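Side-chain contacts in CAG pathogenicity island protein 13 (Helicobacter pylori, PDB 2G3V), which is of unknown function but is encoded by the cag pathogenicity island, whose gene products include a type IV secretion system: residues D43-M48 with E98-I103; F52-M55 with G60-D63; I77-V82 with M134-M139; G120-F125 with K154-T159; N164-L169 with E173-Y178. All coordinates share one frame; numbering follows the deposited sequence.

How the interactions relate
The five contacts illustrate how an all-helical chain is held together by apolar side chains. The centre of interaction 4, a meeting of two loops, lies about 5 Å from the centre of the chain, and all four others touch its segments, interaction 1 lying nearest, centres about 10 Å apart. There L99 CB packs on F156 CD2 at 3.6 Å. F52 of interaction 2 rests on F122, M139 of interaction 3 on F125, and M158 of interaction 4 on Y166 of interaction 5. Interactions 3 and 5, with centres about 41 Å apart, lie on opposite sides of the chain's centre. Helix 35-57 serves both interactions 1 and 2.

Interaction 1 of 5, residues D43-M48 with E98-I103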
# COMPACT_ATOMS: atom_id res chain seq x y z
N ASP A 43 -1.15 12.27 -0.62
CA ASP A 43 -1.02 12.59 0.80
C ASP A 43 -1.28 11.36 1.64
O ASP A 43 -0.66 11.17 2.69
CB ASP A 43 -1.99 13.70 1.19
CG ASP A 43 -1.70 14.99 0.47
OD1 ASP A 43 -0.56 15.15 -0.01
OD2 ASP A 43 -2.60 15.85 0.40
N GLN A 44 -2.19 10.51 1.17
CA GLN A 44 -2.52 9.28 1.88
C GLN A 44 -1.34 8.31 1.90
O GLN A 44 -1.09 7.62 2.88
CB GLN A 44 -3.72 8.59 1.24
CG GLN A 44 -4.98 8.60 2.09
CD GLN A 44 -6.08 7.77 1.46
OE1 GLN A 44 -6.79 8.23 0.55
NE2 GLN A 44 -6.23 6.54 1.94
N ILE A 45 -0.62 8.25 0.79
CA ILE A 45 0.54 7.38 0.70
C ILE A 45 1.63 7.92 1.63
O ILE A 45 2.32 7.17 2.30
CB ILE A 45 1.08 7.30 -0.76
CG1 ILE A 45 0.01 6.66 -1.66
CG2 ILE A 45 2.40 6.52 -0.82
CD1 ILE A 45 0.39 6.58 -3.13
N LYS A 46 1.75 9.24 1.68
CA LYS A 46 2.75 9.92 2.52
C LYS A 46 2.45 9.75 4.01
O LYS A 46 3.34 9.54 4.81
CB LYS A 46 2.80 11.41 2.17
CG LYS A 46 3.72 12.22 3.03
CD LYS A 46 5.16 11.85 2.77
CE LYS A 46 6.09 12.75 3.58
NZ LYS A 46 7.53 12.48 3.34
N THR A 47 1.18 9.87 4.37
CA THR A 47 0.77 9.71 5.76
C THR A 47 1.10 8.28 6.23
O THR A 47 1.56 8.08 7.35
CB THR A 47 -0.73 10.00 5.91
OG1 THR A 47 -1.00 11.28 5.33
CG2 THR A 47 -1.16 10.00 7.39
N MSE A 48 0.86 7.29 5.38
CA MSE A 48 1.14 5.91 5.76
C MSE A 48 2.65 5.68 5.84
O MSE A 48 3.17 5.06 6.79
CB MSE A 48 0.50 4.94 4.76
CG MSE A 48 -1.01 5.04 4.69
SE MSE A 48 -1.82 3.63 3.69
CE MSE A 48 -1.64 4.33 1.90
N GLU A 98 9.23 3.65 -2.64
CA GLU A 98 9.40 3.33 -4.06
C GLU A 98 8.19 3.83 -4.87
O GLU A 98 8.36 4.42 -5.93
CB GLU A 98 9.58 1.82 -4.26
CG GLU A 98 10.17 1.42 -5.60
CD GLU A 98 11.60 1.91 -5.76
OE1 GLU A 98 12.43 1.66 -4.85
OE2 GLU A 98 11.89 2.54 -6.80
N LEU A 99 6.98 3.59 -4.36
CA LEU A 99 5.75 4.03 -5.03
C LEU A 99 5.76 5.56 -5.14
O LEU A 99 5.46 6.13 -6.20
CB LEU A 99 4.51 3.57 -4.24
CG LEU A 99 3.13 4.18 -4.54
CD1 LEU A 99 2.68 3.84 -5.96
CD2 LEU A 99 2.12 3.67 -3.53
N LEU A 100 6.13 6.22 -4.05
CA LEU A 100 6.19 7.68 -4.02
C LEU A 100 7.13 8.19 -5.12
O LEU A 100 6.82 9.16 -5.81
CB LEU A 100 6.68 8.15 -2.65
CG LEU A 100 5.83 9.10 -1.81
CD1 LEU A 100 4.37 9.06 -2.21
CD2 LEU A 100 6.01 8.72 -0.36
N HIS A 101 8.28 7.54 -5.29
CA HIS A 101 9.21 7.96 -6.34
C HIS A 101 8.66 7.66 -7.71
O HIS A 101 8.83 8.45 -8.64
CB HIS A 101 10.58 7.28 -6.16
CG HIS A 101 11.36 7.82 -5.01
ND1 HIS A 101 11.62 9.17 -4.86
CD2 HIS A 101 11.89 7.22 -3.93
CE1 HIS A 101 12.28 9.37 -3.74
NE2 HIS A 101 12.46 8.20 -3.15
N ALA A 102 8.00 6.51 -7.84
CA ALA A 102 7.38 6.11 -9.10
C ALA A 102 6.45 7.25 -9.50
O ALA A 102 6.51 7.74 -10.63
CB ALA A 102 6.58 4.83 -8.92
N ILE A 103 5.63 7.69 -8.54
CA ILE A 103 4.68 8.78 -8.72
C ILE A 103 5.40 10.06 -9.18
O ILE A 103 4.95 10.73 -10.12
CB ILE A 103 3.90 9.04 -7.39
CG1 ILE A 103 2.97 7.85 -7.10
CG2 ILE A 103 3.09 10.36 -7.47
CD1 ILE A 103 2.26 7.90 -5.76
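I45 of helix 35-57 packs against L99, L100 and I103 of helix 82-105 in a buried, wholly apolar helix-helix contact of this all-helical fold. The two short segments run nearly antiparallel, with 152° between their directions and 10.5 Å between their axes, and a single isoleucine bridges the gap by inserting among three residues of the partner. Its two branches meet different partners for the most part. CG2, set anti to the backbone N, meets L100 CD1 at 3.5 Å as the two side chains slide past each other in opposite directions; it also comes near L99 CD2. The longer branch leaves beside the backbone N (chi1 -64°) and runs on extended, which carries CD1 away from L100 and into the pair L99 and I103. L99 lies across it at about a right angle and offers CD2, whereas I103 approaches from straight ahead, methyl against methyl. Outside the two helices, L99 also touches F109 and I103 touches L110, in the loop after helix 82-105, and L99 meets F156 of the loop before helix 160-168. Packing round the end of I45 is tight: its CD1 lies 3.4 Å from L99 CD2 and 3.5 Å from I103 CD1.

Interaction 2 of 5, residues F52-M55 with G60-D63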
# COMPACT_ATOMS: atom_id res chain seq x y z
N PHE A 52 4.45 4.09 8.97
CA PHE A 52 5.28 2.90 8.90
C PHE A 52 6.68 3.18 9.48
O PHE A 52 7.17 2.44 10.35
CB PHE A 52 5.37 2.41 7.45
CG PHE A 52 4.04 2.02 6.84
CD1 PHE A 52 2.98 1.60 7.64
CD2 PHE A 52 3.85 2.07 5.46
CE1 PHE A 52 1.75 1.24 7.08
CE2 PHE A 52 2.64 1.71 4.88
CZ PHE A 52 1.58 1.30 5.69
N LYS A 53 7.32 4.25 9.02
CA LYS A 53 8.64 4.59 9.54
C LYS A 53 8.60 4.73 11.06
O LYS A 53 9.50 4.26 11.75
CB LYS A 53 9.13 5.89 8.92
CG LYS A 53 10.35 6.48 9.62
CD LYS A 53 10.94 7.64 8.86
CE LYS A 53 11.48 7.15 7.52
NZ LYS A 53 12.25 8.21 6.78
N GLN A 54 7.56 5.37 11.57
CA GLN A 54 7.40 5.58 13.00
C GLN A 54 7.23 4.29 13.79
O GLN A 54 7.52 4.24 14.99
CB GLN A 54 6.20 6.51 13.27
CG GLN A 54 6.58 7.97 13.46
CD GLN A 54 7.38 8.21 14.75
OE1 GLN A 54 8.60 7.98 14.81
NE2 GLN A 54 6.69 8.66 15.79
N MSE A 55 6.79 3.22 13.14
CA MSE A 55 6.61 1.99 13.89
C MSE A 55 7.96 1.34 14.24
O MSE A 55 8.24 1.07 15.42
CB MSE A 55 5.71 1.05 13.10
CG MSE A 55 4.35 1.63 12.77
SE MSE A 55 3.31 2.07 14.34
CE MSE A 55 2.87 0.31 14.88
N GLY A 60 8.02 3.16 21.43
CA GLY A 60 6.83 3.55 22.14
C GLY A 60 5.70 3.58 21.13
O GLY A 60 4.58 3.14 21.42
N ALA A 61 6.00 4.10 19.94
CA ALA A 61 4.99 4.21 18.89
C ALA A 61 4.38 2.88 18.49
O ALA A 61 3.16 2.77 18.37
CB ALA A 61 5.57 4.89 17.66
N LEU A 62 5.21 1.86 18.29
CA LEU A 62 4.72 0.55 17.90
C LEU A 62 3.87 -0.13 18.96
O LEU A 62 2.84 -0.75 18.64
CB LEU A 62 5.88 -0.37 17.54
CG LEU A 62 5.55 -1.85 17.34
CD1 LEU A 62 4.62 -2.02 16.16
CD2 LEU A 62 6.84 -2.60 17.11
N ASP A 63 4.29 -0.04 20.22
CA ASP A 63 3.52 -0.68 21.27
C ASP A 63 2.21 0.05 21.48
O ASP A 63 1.17 -0.56 21.78
CB ASP A 63 4.29 -0.68 22.59
CG ASP A 63 3.53 -1.39 23.70
OD1 ASP A 63 3.62 -2.63 23.76
OD2 ASP A 63 2.83 -0.72 24.49
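A61 and L62, in the first turn of helix 59-69, pack back onto Q54 and M55 near the end of helix 35-57, the two being consecutive helices joined by a tight turn. Beginning at the start of the second helix, A61 points its methyl at the preceding helix. That methyl meets main chain: A61 CB lies 3.4 Å from Q54 O. The Q54 amide lies at a longer distance, its NE2 4.4 Å from A61 CB, while its OE1 has a weak hydrogen bond from N58 in the turn. N58 also serves the new helix, since its OD1 accepts from A61 N. M55 SE lies to the side of the A61 carbonyl, 4.1 Å from A61 O.

L62 comes next and bears the apolar part of the contact. With CG anti to the backbone N (chi1 170°), its side chain crosses that of M55 at about a right angle. M55, a selenomethionine, is bent at both chi2 and chi3, which folds its end back toward L62, and M55 CE comes to 3.5 Å from L62 CA. L62 also touches V82 and K86 of helix 82-105, making it shared between three helices. D63, pointing away, turns its carboxylate to R67 in a salt bridge and to the hydroxyl of Y73. Backbone and side chain meet once more where L62 CB sits 3.5 Å from M55 O.

Interaction 3 of 5, residues I77-V82 with M134-M139; sequences IKSIGV and MSIREM
S79 and I80, near the end of helix 73-79, pack on I136 and M139 in the first turn of helix 136-149, a helix-end to helix-start contact whose second partner opens with a capping box. I80 and I136 face each other and their side chains cross obliquely. I80 sends CG1 out beside its backbone N (chi1 -50°) and extends it, so that CD1 arrives over the first turn of the other helix. There it meets three things: the backbone oxygen I136 O at 3.7 Å, the branch methyl I136 CG2 at 3.9 Å, and M139 CG, one helical turn further on. M139 starts toward I80 but bends at chi2 and chi3, so its CB and CG do the touching while the selenium leads away to F125; M70 also touches this side chain.

I136 CG2, which is anti to the backbone N, touches both I80 and S79, the serine through its carbon more closely than through its oxygen. The S79 hydroxyl is engaged in its own helix, hydrogen-bonded to A75 O. I80 is also covered by F85 of helix 82-105 and by D140 and I143 further along helix 136-149.

The helix that receives these residues is closed at its start by S135 and E138, each side chain taking the other's backbone N-H through a weak bond. Beyond I80 the chain turns at G81, whose positive phi (86°) redirects it into helix 82-105. The nearest approach of the contact is S79 CB to I136 CG2, 3.5 Å.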
# COMPACT_ATOMS: atom_id res chain seq x y z
N ILE A 77 1.24 -9.78 21.59
CA ILE A 77 2.64 -9.70 22.01
C ILE A 77 3.23 -11.06 22.33
O ILE A 77 4.43 -11.25 22.24
CB ILE A 77 2.84 -8.75 23.22
CG1 ILE A 77 1.82 -9.05 24.31
CG2 ILE A 77 2.76 -7.31 22.76
CD1 ILE A 77 1.87 -8.10 25.51
N LYS A 78 2.37 -12.01 22.70
CA LYS A 78 2.81 -13.36 23.02
C LYS A 78 2.88 -14.21 21.75
O LYS A 78 3.89 -14.85 21.46
CB LYS A 78 1.85 -14.01 24.02
CG LYS A 78 1.79 -13.31 25.38
CD LYS A 78 3.11 -13.47 26.15
CE LYS A 78 3.17 -12.54 27.36
NZ LYS A 78 3.29 -11.11 26.95
N SER A 79 1.80 -14.21 20.99
CA SER A 79 1.74 -14.99 19.77
C SER A 79 2.63 -14.45 18.65
O SER A 79 3.33 -15.21 17.98
CB SER A 79 0.30 -15.07 19.27
OG SER A 79 -0.57 -15.46 20.32
N ILE A 80 2.62 -13.14 18.45
CA ILE A 80 3.41 -12.56 17.37
C ILE A 80 4.62 -11.74 17.83
O ILE A 80 5.73 -11.97 17.36
CB ILE A 80 2.49 -11.71 16.46
CG1 ILE A 80 1.26 -12.54 16.08
CG2 ILE A 80 3.22 -11.30 15.18
CD1 ILE A 80 0.13 -11.76 15.43
N GLY A 81 4.43 -10.80 18.74
CA GLY A 81 5.56 -10.01 19.21
C GLY A 81 5.89 -8.79 18.36
O GLY A 81 5.72 -8.81 17.13
N VAL A 82 6.36 -7.74 19.01
CA VAL A 82 6.71 -6.51 18.32
C VAL A 82 7.82 -6.69 17.29
O VAL A 82 7.92 -5.93 16.32
CB VAL A 82 7.16 -5.44 19.31
CG1 VAL A 82 6.02 -5.08 20.23
CG2 VAL A 82 8.37 -5.94 20.11
N MSE A 134 -9.27 -8.06 12.30
CA MSE A 134 -8.43 -9.24 12.07
C MSE A 134 -8.29 -10.07 13.33
O MSE A 134 -8.66 -9.63 14.41
CB MSE A 134 -7.03 -8.86 11.61
CG MSE A 134 -6.88 -8.49 10.15
SE MSE A 134 -4.98 -8.48 9.79
CE MSE A 134 -4.86 -10.09 8.78
N SER A 135 -7.75 -11.28 13.16
CA SER A 135 -7.50 -12.17 14.28
C SER A 135 -5.99 -12.33 14.39
O SER A 135 -5.25 -11.79 13.57
CB SER A 135 -8.16 -13.54 14.05
OG SER A 135 -7.70 -14.13 12.86
N ILE A 136 -5.53 -13.05 15.41
CA ILE A 136 -4.10 -13.27 15.61
C ILE A 136 -3.51 -14.03 14.42
O ILE A 136 -2.58 -13.56 13.76
CB ILE A 136 -3.85 -14.09 16.88
CG1 ILE A 136 -4.44 -13.35 18.09
CG2 ILE A 136 -2.36 -14.35 17.05
CD1 ILE A 136 -3.90 -11.96 18.31
N ARG A 137 -4.08 -15.20 14.16
CA ARG A 137 -3.62 -16.05 13.06
C ARG A 137 -3.58 -15.29 11.75
O ARG A 137 -2.59 -15.33 11.02
CB ARG A 137 -4.53 -17.27 12.93
CG ARG A 137 -4.57 -18.17 14.17
CD ARG A 137 -3.23 -18.85 14.42
NE ARG A 137 -2.18 -17.88 14.72
CZ ARG A 137 -0.91 -18.19 14.94
NH1 ARG A 137 -0.50 -19.45 14.89
NH2 ARG A 137 -0.03 -17.23 15.22
N GLU A 138 -4.67 -14.61 11.45
CA GLU A 138 -4.76 -13.82 10.22
C GLU A 138 -3.56 -12.88 10.12
O GLU A 138 -2.88 -12.82 9.10
CB GLU A 138 -6.03 -12.97 10.24
CG GLU A 138 -7.25 -13.62 9.63
CD GLU A 138 -8.52 -12.83 9.92
OE1 GLU A 138 -8.49 -11.59 9.77
OE2 GLU A 138 -9.53 -13.47 10.29
N MSE A 139 -3.30 -12.15 11.20
CA MSE A 139 -2.20 -11.20 11.21
C MSE A 139 -0.86 -11.89 11.01
O MSE A 139 -0.02 -11.42 10.25
CB MSE A 139 -2.20 -10.42 12.53
CG MSE A 139 -1.15 -9.29 12.63
SE MSE A 139 -1.42 -7.81 11.41
CE MSE A 139 -2.94 -6.98 12.27

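Interaction 4 of 5, residues G120-F125 with K154-T159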
# COMPACT_ATOMS: atom_id res chain seq x y z
N GLY A 120 -4.56 -0.63 -1.45
CA GLY A 120 -4.91 -1.88 -0.81
C GLY A 120 -3.74 -2.71 -0.30
O GLY A 120 -3.91 -3.64 0.50
N ILE A 121 -2.54 -2.39 -0.74
CA ILE A 121 -1.38 -3.12 -0.28
C ILE A 121 -0.98 -2.68 1.12
O ILE A 121 -0.49 -3.48 1.91
CB ILE A 121 -0.19 -2.89 -1.22
CG1 ILE A 121 -0.48 -3.55 -2.56
CG2 ILE A 121 1.11 -3.42 -0.60
CD1 ILE A 121 0.57 -3.29 -3.60
N PHE A 122 -1.24 -1.42 1.44
CA PHE A 122 -0.84 -0.87 2.73
C PHE A 122 -1.90 -0.77 3.81
O PHE A 122 -1.57 -0.79 4.99
CB PHE A 122 -0.20 0.50 2.49
CG PHE A 122 0.79 0.51 1.35
CD1 PHE A 122 2.05 -0.06 1.49
CD2 PHE A 122 0.42 1.01 0.10
CE1 PHE A 122 2.92 -0.15 0.41
CE2 PHE A 122 1.29 0.92 -1.00
CZ PHE A 122 2.54 0.34 -0.84
N LEU A 123 -3.17 -0.67 3.40
CA LEU A 123 -4.28 -0.54 4.35
C LEU A 123 -4.38 -1.56 5.50
O LEU A 123 -4.70 -1.19 6.63
CB LEU A 123 -5.61 -0.51 3.57
CG LEU A 123 -6.17 0.86 3.15
CD1 LEU A 123 -5.07 1.88 3.06
CD2 LEU A 123 -6.91 0.74 1.82
N PRO A 124 -4.11 -2.85 5.24
CA PRO A 124 -4.17 -3.91 6.27
C PRO A 124 -3.23 -3.70 7.47
O PRO A 124 -3.40 -4.31 8.52
CB PRO A 124 -3.79 -5.17 5.49
CG PRO A 124 -4.30 -4.88 4.13
CD PRO A 124 -3.87 -3.44 3.92
N PHE A 125 -2.23 -2.85 7.29
CA PHE A 125 -1.27 -2.56 8.34
C PHE A 125 -1.37 -1.11 8.77
O PHE A 125 -0.56 -0.65 9.56
CB PHE A 125 0.15 -2.84 7.85
CG PHE A 125 0.45 -4.30 7.62
CD1 PHE A 125 0.57 -5.18 8.70
CD2 PHE A 125 0.58 -4.80 6.33
CE1 PHE A 125 0.82 -6.54 8.49
CE2 PHE A 125 0.83 -6.16 6.10
CZ PHE A 125 0.95 -7.04 7.18
N LYS A 154 9.77 -6.56 -6.17
CA LYS A 154 10.13 -5.26 -6.72
C LYS A 154 8.92 -4.56 -7.32
O LYS A 154 8.82 -4.42 -8.54
CB LYS A 154 11.20 -5.41 -7.81
CG LYS A 154 12.42 -6.26 -7.44
CD LYS A 154 13.58 -5.42 -6.91
CE LYS A 154 13.29 -4.88 -5.52
NZ LYS A 154 14.44 -4.12 -4.95
N LEU A 155 7.98 -4.16 -6.48
CA LEU A 155 6.79 -3.45 -6.97
C LEU A 155 7.15 -1.97 -7.15
O LEU A 155 8.04 -1.44 -6.47
CB LEU A 155 5.63 -3.57 -5.97
CG LEU A 155 4.92 -4.90 -5.70
CD1 LEU A 155 4.18 -4.79 -4.37
CD2 LEU A 155 3.96 -5.25 -6.83
N PHE A 156 6.48 -1.30 -8.09
CA PHE A 156 6.69 0.13 -8.33
C PHE A 156 8.02 0.56 -8.96
O PHE A 156 8.27 1.75 -9.12
CB PHE A 156 6.48 0.90 -7.03
CG PHE A 156 5.22 0.53 -6.32
CD1 PHE A 156 3.99 0.56 -6.98
CD2 PHE A 156 5.25 0.14 -4.98
CE1 PHE A 156 2.80 0.22 -6.32
CE2 PHE A 156 4.07 -0.20 -4.32
CZ PHE A 156 2.84 -0.16 -4.99
N VAL A 157 8.86 -0.40 -9.31
CA VAL A 157 10.14 -0.10 -9.93
C VAL A 157 9.89 -0.09 -11.44
O VAL A 157 9.88 -1.15 -12.07
CB VAL A 157 11.19 -1.18 -9.59
CG1 VAL A 157 12.53 -0.85 -10.25
CG2 VAL A 157 11.35 -1.28 -8.09
N MSE A 158 9.68 1.08 -12.00
CA MSE A 158 9.39 1.20 -13.43
C MSE A 158 10.57 0.98 -14.37
O MSE A 158 11.73 1.18 -14.00
CB MSE A 158 8.76 2.56 -13.73
CG MSE A 158 7.68 2.99 -12.75
SE MSE A 158 6.39 1.62 -12.37
CE MSE A 158 5.27 1.80 -13.93
N THR A 159 10.26 0.58 -15.59
CA THR A 159 11.25 0.35 -16.63
C THR A 159 11.03 1.45 -17.67
O THR A 159 9.98 2.10 -17.66
CB THR A 159 11.06 -1.01 -17.31
OG1 THR A 159 9.85 -1.00 -18.07
CG2 THR A 159 10.99 -2.12 -16.27
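I121 and F122 meet L155 and F156 where two loops face each other in the buried centre of the protein. The I121 side chain sets out from CB toward the other loop. There the chain divides: CG2, anti to the backbone N, turns back over one face of its neighbour, lying 3.9 Å above the F122 ring plane near the rim. CG1 takes the other direction, beside the backbone N, and with chi2 extended (175°) it pushes CD1 forward. That methyl meets L155 CD1 at 4.0 Å, the two side chains reaching toward each other tip to tip, and F156 CZ at 4.1 Å.

F122 runs alongside and comes at F156 from the opposite direction. F156 CE2 stands at the edge of the F122 ring, near its plane and 3.8 Å from F122 CZ. F156 also has L155 CB over one face, so each loop supplies an aliphatic cover for its own phenylalanine.

Around this centre the helices close in. L99 of helix 82-105 touches both phenylalanines, M48 and F52 of helix 35-57 cover F122, and Y146 of helix 136-149 is hydrogen-bonded to I121 O.

Interaction 5 of 5, residues N164-L169 with E173-Y178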
# COMPACT_ATOMS: atom_id res chain seq x y z
N ASN A 164 7.83 5.11 -20.64
CA ASN A 164 7.41 5.57 -21.95
C ASN A 164 5.89 5.48 -22.07
O ASN A 164 5.22 6.45 -22.42
CB ASN A 164 8.06 4.72 -23.06
CG ASN A 164 9.50 5.10 -23.32
OD1 ASN A 164 9.86 6.28 -23.29
ND2 ASN A 164 10.34 4.11 -23.60
N PHE A 165 5.36 4.29 -21.77
CA PHE A 165 3.92 4.05 -21.84
C PHE A 165 3.13 5.14 -21.14
O PHE A 165 2.32 5.84 -21.74
CB PHE A 165 3.57 2.71 -21.21
CG PHE A 165 2.09 2.47 -21.13
CD1 PHE A 165 1.36 2.17 -22.28
CD2 PHE A 165 1.41 2.64 -19.93
CE1 PHE A 165 -0.02 2.05 -22.23
CE2 PHE A 165 0.04 2.53 -19.87
CZ PHE A 165 -0.69 2.24 -21.04
N TYR A 166 3.37 5.28 -19.84
CA TYR A 166 2.69 6.29 -19.05
C TYR A 166 2.91 7.67 -19.63
O TYR A 166 2.02 8.52 -19.58
CB TYR A 166 3.17 6.25 -17.59
CG TYR A 166 2.50 5.18 -16.77
CD1 TYR A 166 1.15 5.27 -16.44
CD2 TYR A 166 3.19 4.04 -16.38
CE1 TYR A 166 0.50 4.26 -15.74
CE2 TYR A 166 2.55 3.02 -15.68
CZ TYR A 166 1.21 3.13 -15.36
OH TYR A 166 0.59 2.11 -14.66
N ALA A 167 4.09 7.89 -20.19
CA ALA A 167 4.39 9.19 -20.77
C ALA A 167 3.42 9.49 -21.90
O ALA A 167 3.00 10.63 -22.08
CB ALA A 167 5.83 9.21 -21.29
N ASN A 168 3.06 8.45 -22.65
CA ASN A 168 2.15 8.61 -23.79
C ASN A 168 0.66 8.57 -23.48
O ASN A 168 -0.15 9.06 -24.26
CB ASN A 168 2.48 7.57 -24.87
CG ASN A 168 3.63 7.99 -25.76
OD1 ASN A 168 4.73 8.29 -25.29
ND2 ASN A 168 3.38 8.03 -27.07
N LEU A 169 0.28 7.99 -22.34
CA LEU A 169 -1.13 7.90 -22.00
C LEU A 169 -1.85 9.18 -22.38
O LEU A 169 -1.36 10.27 -22.12
CB LEU A 169 -1.31 7.64 -20.50
CG LEU A 169 -1.08 6.21 -20.08
CD1 LEU A 169 -1.28 6.09 -18.58
CD2 LEU A 169 -2.05 5.30 -20.82
N GLU A 173 -9.65 5.60 -22.14
CA GLU A 173 -10.01 4.53 -23.04
C GLU A 173 -8.81 3.59 -23.18
O GLU A 173 -8.92 2.40 -22.91
CB GLU A 173 -10.41 5.09 -24.40
CG GLU A 173 -11.32 6.33 -24.36
CD GLU A 173 -12.64 6.08 -23.65
OE1 GLU A 173 -13.02 4.90 -23.49
OE2 GLU A 173 -13.29 7.07 -23.25
N GLN A 174 -7.68 4.13 -23.62
CA GLN A 174 -6.49 3.30 -23.78
C GLN A 174 -6.16 2.62 -22.46
O GLN A 174 -6.01 1.40 -22.39
CB GLN A 174 -5.30 4.15 -24.26
CG GLN A 174 -3.90 3.53 -23.99
CD GLN A 174 -3.70 2.14 -24.62
OE1 GLN A 174 -4.47 1.21 -24.38
NE2 GLN A 174 -2.65 2.01 -25.43
N TYR A 175 -6.07 3.41 -21.40
CA TYR A 175 -5.74 2.86 -20.10
C TYR A 175 -6.64 1.69 -19.73
O TYR A 175 -6.16 0.62 -19.36
CB TYR A 175 -5.86 3.94 -19.03
CG TYR A 175 -5.27 3.53 -17.72
CD1 TYR A 175 -3.90 3.28 -17.59
CD2 TYR A 175 -6.07 3.38 -16.60
CE1 TYR A 175 -3.36 2.86 -16.38
CE2 TYR A 175 -5.55 2.97 -15.39
CZ TYR A 175 -4.20 2.71 -15.28
OH TYR A 175 -3.71 2.26 -14.08
N ASN A 176 -7.94 1.90 -19.83
CA ASN A 176 -8.90 0.85 -19.48
C ASN A 176 -8.71 -0.44 -20.24
O ASN A 176 -9.00 -1.51 -19.72
CB ASN A 176 -10.34 1.33 -19.65
CG ASN A 176 -10.77 2.26 -18.53
OD1 ASN A 176 -10.39 2.07 -17.38
ND2 ASN A 176 -11.56 3.27 -18.87
N ASP A 177 -8.23 -0.36 -21.49
CA ASP A 177 -8.01 -1.58 -22.26
C ASP A 177 -6.66 -2.13 -21.87
O ASP A 177 -6.45 -3.34 -21.82
CB ASP A 177 -8.01 -1.30 -23.76
CG ASP A 177 -9.27 -0.61 -24.24
OD1 ASP A 177 -10.31 -0.66 -23.53
OD2 ASP A 177 -9.21 -0.02 -25.34
N TYR A 178 -5.73 -1.22 -21.61
CA TYR A 178 -4.37 -1.58 -21.23
C TYR A 178 -4.42 -2.45 -19.97
O TYR A 178 -3.66 -3.41 -19.83
CB TYR A 178 -3.56 -0.33 -20.94
CG TYR A 178 -2.12 -0.64 -20.59
CD1 TYR A 178 -1.21 -0.99 -21.57
CD2 TYR A 178 -1.68 -0.57 -19.27
CE1 TYR A 178 0.11 -1.28 -21.26
CE2 TYR A 178 -0.36 -0.85 -18.94
CZ TYR A 178 0.54 -1.20 -19.94
OH TYR A 178 1.87 -1.45 -19.64
O HOH W 1 -1.14 3.11 -12.89
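F165 and Y178 form the heart of this contact, a face-to-face stack with ring centroids 3.7 Å apart and planes inclined by 19°. F165 CZ lies over the centre of the tyrosine ring, while the side chains slide past each other in opposite directions. Both have CG anti to the backbone N (chi1 174° and -178°), which sends each ring out from its helix toward the other. The Q174 amide borders the stack, its NE2 at the edge of the F165 ring, near its plane.

A second aromatic pair lies deeper. Y166 and Y175 touch at a slant through their CE1 atoms, and one water joins their hydroxyls, 2.7 Å from Y166 OH and 3.0 Å from Y175 OH. L169, leaving the first helix, puts CD1 4.0 Å from Y175 CD1 and CD2 against Q174 CG.

Further out, F109 and M158 lie against Y166, the former edge to face, and F111 and N108 against L169, all from loops. With 145° between the short segments and only a brief connection between the helices, the whole is a helical hairpin whose helices meet through one aromatic stack and further apolar contacts.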